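Local coordinates for protein glycosyl transferase (Staphylococcus aureus, PDB 5U02) that belongs to the glycosyl transferases and has a helical linker domain followed by two C-terminal domains built of beta strands, at residues T277-S281 with T293-Y299. Numbering follows the deposited sequence.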
ATOM      1  N   THR A 277       6.041 -28.863 -25.542  1.00 29.23           N
ATOM      2  CA  THR A 277       5.640 -29.444 -26.815  1.00 38.79           C
ATOM      3  C   THR A 277       4.546 -30.498 -26.657  1.00 40.46           C
ATOM      4  O   THR A 277       3.895 -30.843 -27.648  1.00 39.50           O
ATOM      5  CB  THR A 277       6.869 -30.011 -27.536  1.00 41.46           C
ATOM      6  OG1 THR A 277       6.539 -30.294 -28.903  1.00 49.99           O
ATOM      7  CG2 THR A 277       7.396 -31.266 -26.847  1.00 36.28           C
ATOM      8  N   ASP A 278       4.310 -30.996 -25.438  1.00 37.64           N
ATOM      9  CA  ASP A 278       3.165 -31.867 -25.184  1.00 32.71           C
ATOM     10  C   ASP A 278       1.872 -31.096 -24.957  1.00 32.78           C
ATOM     11  O   ASP A 278       0.790 -31.675 -25.101  1.00 35.66           O
ATOM     12  CB  ASP A 278       3.426 -32.757 -23.964  1.00 32.20           C
ATOM     13  CG  ASP A 278       4.337 -33.918 -24.279  1.00 35.17           C
ATOM     14  OD1 ASP A 278       4.544 -34.193 -25.479  1.00 36.49           O
ATOM     15  OD2 ASP A 278       4.840 -34.559 -23.335  1.00 35.75           O
ATOM     16  N   SER A 279       1.951 -29.815 -24.600  1.00 28.96           N
ATOM     17  CA  SER A 279       0.769 -29.048 -24.230  1.00 24.22           C
ATOM     18  C   SER A 279       0.359 -28.016 -25.263  1.00 26.16           C
ATOM     19  O   SER A 279      -0.828 -27.707 -25.367  1.00 26.75           O
ATOM     20  CB  SER A 279       0.998 -28.330 -22.895  1.00 21.26           C
ATOM     21  OG  SER A 279       1.285 -29.252 -21.865  1.00 27.15           O
ATOM     22  N   ILE A 280       1.309 -27.469 -26.013  1.00 30.98           N
ATOM     23  CA  ILE A 280       1.056 -26.366 -26.930  1.00 28.72           C
ATOM     24  C   ILE A 280       1.795 -26.648 -28.226  1.00 28.04           C
ATOM     25  O   ILE A 280       2.996 -26.936 -28.210  1.00 29.11           O
ATOM     26  CB  ILE A 280       1.496 -25.015 -26.331  1.00 28.63           C
ATOM     27  CG1 ILE A 280       0.673 -24.697 -25.075  1.00 26.14           C
ATOM     28  CG2 ILE A 280       1.369 -23.901 -27.357  1.00 27.76           C
ATOM     29  CD1 ILE A 280       1.104 -23.448 -24.360  1.00 25.52           C
ATOM     30  N   SER A 281       1.078 -26.592 -29.341  1.00 29.35           N
ATOM     31  CA  SER A 281       1.683 -26.746 -30.651  1.00 31.20           C
ATOM     32  C   SER A 281       1.933 -25.371 -31.250  1.00 31.71           C
ATOM     33  O   SER A 281       1.208 -24.413 -30.970  1.00 31.97           O
ATOM     34  CB  SER A 281       0.793 -27.566 -31.586  1.00 31.20           C
ATOM     35  OG  SER A 281      -0.340 -26.815 -31.983  1.00 30.58           O
ATOM     36  N   THR A 293      -1.563 -23.385 -30.310  1.00 23.86           N
ATOM     37  CA  THR A 293      -2.788 -24.120 -30.014  1.00 25.24           C
ATOM     38  C   THR A 293      -2.623 -24.887 -28.709  1.00 25.23           C
ATOM     39  O   THR A 293      -1.709 -25.710 -28.577  1.00 27.04           O
ATOM     40  CB  THR A 293      -3.147 -25.076 -31.152  1.00 26.95           C
ATOM     41  OG1 THR A 293      -3.163 -24.353 -32.390  1.00 34.40           O
ATOM     42  CG2 THR A 293      -4.520 -25.683 -30.922  1.00 22.68           C
ATOM     43  N   GLY A 294      -3.495 -24.607 -27.743  1.00 21.86           N
ATOM     44  CA  GLY A 294      -3.564 -25.418 -26.542  1.00 20.18           C
ATOM     45  C   GLY A 294      -4.194 -26.759 -26.869  1.00 25.04           C
ATOM     46  O   GLY A 294      -5.344 -26.813 -27.340  1.00 25.39           O
ATOM     47  N   LEU A 295      -3.463 -27.851 -26.639  1.00 25.53           N
ATOM     48  CA  LEU A 295      -3.953 -29.161 -27.064  1.00 32.24           C
ATOM     49  C   LEU A 295      -4.980 -29.727 -26.089  1.00 33.19           C
ATOM     50  O   LEU A 295      -6.011 -30.263 -26.509  1.00 32.86           O
ATOM     51  CB  LEU A 295      -2.784 -30.130 -27.229  1.00 30.42           C
ATOM     52  CG  LEU A 295      -1.649 -29.637 -28.126  1.00 31.12           C
ATOM     53  CD1 LEU A 295      -0.575 -30.706 -28.252  1.00 28.94           C
ATOM     54  CD2 LEU A 295      -2.181 -29.221 -29.498  1.00 29.88           C
ATOM     55  N   ASP A 296      -4.709 -29.627 -24.783  1.00 30.55           N
ATOM     56  CA  ASP A 296      -5.586 -30.184 -23.761  1.00 25.04           C
ATOM     57  C   ASP A 296      -6.435 -29.140 -23.062  1.00 25.80           C
ATOM     58  O   ASP A 296      -7.460 -29.491 -22.467  1.00 24.18           O
ATOM     59  CB  ASP A 296      -4.765 -30.938 -22.707  1.00 24.42           C
ATOM     60  CG  ASP A 296      -4.042 -32.166 -23.286  1.00 31.89           C
ATOM     61  OD1 ASP A 296      -4.447 -32.646 -24.363  1.00 34.86           O
ATOM     62  OD2 ASP A 296      -3.087 -32.647 -22.651  1.00 30.64           O
ATOM     63  N   ARG A 297      -6.022 -27.879 -23.113  1.00 27.60           N
ATOM     64  CA  ARG A 297      -6.708 -26.799 -22.427  1.00 29.78           C
ATOM     65  C   ARG A 297      -6.302 -25.503 -23.110  1.00 29.85           C
ATOM     66  O   ARG A 297      -5.292 -25.445 -23.815  1.00 25.98           O
ATOM     67  CB  ARG A 297      -6.356 -26.775 -20.935  1.00 31.33           C
ATOM     68  CG  ARG A 297      -4.900 -26.409 -20.666  1.00 35.39           C
ATOM     69  CD  ARG A 297      -4.510 -26.597 -19.205  1.00 36.45           C
ATOM     70  NE  ARG A 297      -4.110 -27.967 -18.895  1.00 41.95           N
ATOM     71  CZ  ARG A 297      -4.740 -28.758 -18.035  1.00 37.58           C
ATOM     72  NH1 ARG A 297      -5.812 -28.327 -17.385  1.00 33.52           N
ATOM     73  NH2 ARG A 297      -4.293 -29.985 -17.824  1.00 40.03           N
ATOM     74  N   GLY A 298      -7.105 -24.467 -22.912  1.00 27.94           N
ATOM     75  CA  GLY A 298      -6.757 -23.176 -23.459  1.00 23.10           C
ATOM     76  C   GLY A 298      -5.660 -22.503 -22.655  1.00 26.59           C
ATOM     77  O   GLY A 298      -5.545 -22.681 -21.443  1.00 27.81           O
ATOM     78  N   TYR A 299      -4.838 -21.726 -23.357  1.00 23.20           N
ATOM     79  CA  TYR A 299      -3.821 -20.878 -22.750  1.00 20.20           C
ATOM     80  C   TYR A 299      -4.060 -19.441 -23.186  1.00 27.78           C
ATOM     81  O   TYR A 299      -4.171 -19.163 -24.386  1.00 28.08           O
ATOM     82  CB  TYR A 299      -2.410 -21.326 -23.145  1.00 19.88           C
ATOM     83  CG  TYR A 299      -1.894 -22.488 -22.333  1.00 25.88           C
ATOM     84  CD1 TYR A 299      -2.200 -23.804 -22.685  1.00 23.98           C
ATOM     85  CD2 TYR A 299      -1.100 -22.274 -21.214  1.00 25.55           C
ATOM     86  CE1 TYR A 299      -1.732 -24.868 -21.940  1.00 21.91           C
ATOM     87  CE2 TYR A 299      -0.626 -23.332 -20.465  1.00 25.62           C
ATOM     88  CZ  TYR A 299      -0.944 -24.626 -20.832  1.00 24.08           C
ATOM     89  OH  TYR A 299      -0.473 -25.680 -20.084  1.00 29.34           O
TER
HETATM   90  O   HOH W   1      -1.500 -28.451 -20.545  1.00 12.23           O
HETATM   91  O   HOH W   2      -2.576 -28.442 -23.543  1.00 32.62           O
HETATM   92  O   HOH W   3      -0.838 -24.351 -33.322  1.00 23.27           O
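Ile280 lays the end of its side chain over one face of the Tyr299 ring. Its CD1 stands 3.8 Å from the ring centroid and 13° off the ring normal, a CH-pi contact. CG1 lies over the same face, shifted toward the CD1-CE1 bond of Tyr299. CG1 is anti to the carbonyl carbon (chi1 -63°), and an extended second torsion carries CD1 over the ring centre. On the other face of the sheet, Ser281 OG touches Thr293 CB at 3.4 Å. A water joins Ser281 OG to Thr293 OG1. Leu295 reaches along the backbone of 277-281: its CD1 meets Asp278 O at 3.6 Å and its CD2 lies near Ser281 OG.

The backbone here is the open end of a beta hairpin, strands 280-285 and 289-294, at the margin of an antiparallel sheet in C-terminal domain 2, whose sequence family is placed in the E-set clan. Ser281 and Thr293 form an antiparallel hydrogen-bonded pair through two N-H...O bonds. Ile280 and Gly294 form the non-hydrogen-bonded pair next to it, where Ile280 CA also gives a CA-H...O contact to Thr293 O at 3.3 Å. Beyond the strand end, Leu295 N bonds Ser279 O at 2.9 Å, nearly straight at 176°. A second donor, a water held by Asp296 N, grips the same oxygen.

Another water links Ser279 OG, Tyr299 OH and Arg297 NE, lying in the plane of both the ring and the guanidinium. Arg297 also makes a salt bridge to Glu242. Ser279 and Tyr299 both pack on Ile274 of strand 267-274, which belongs to the neighbouring sheet.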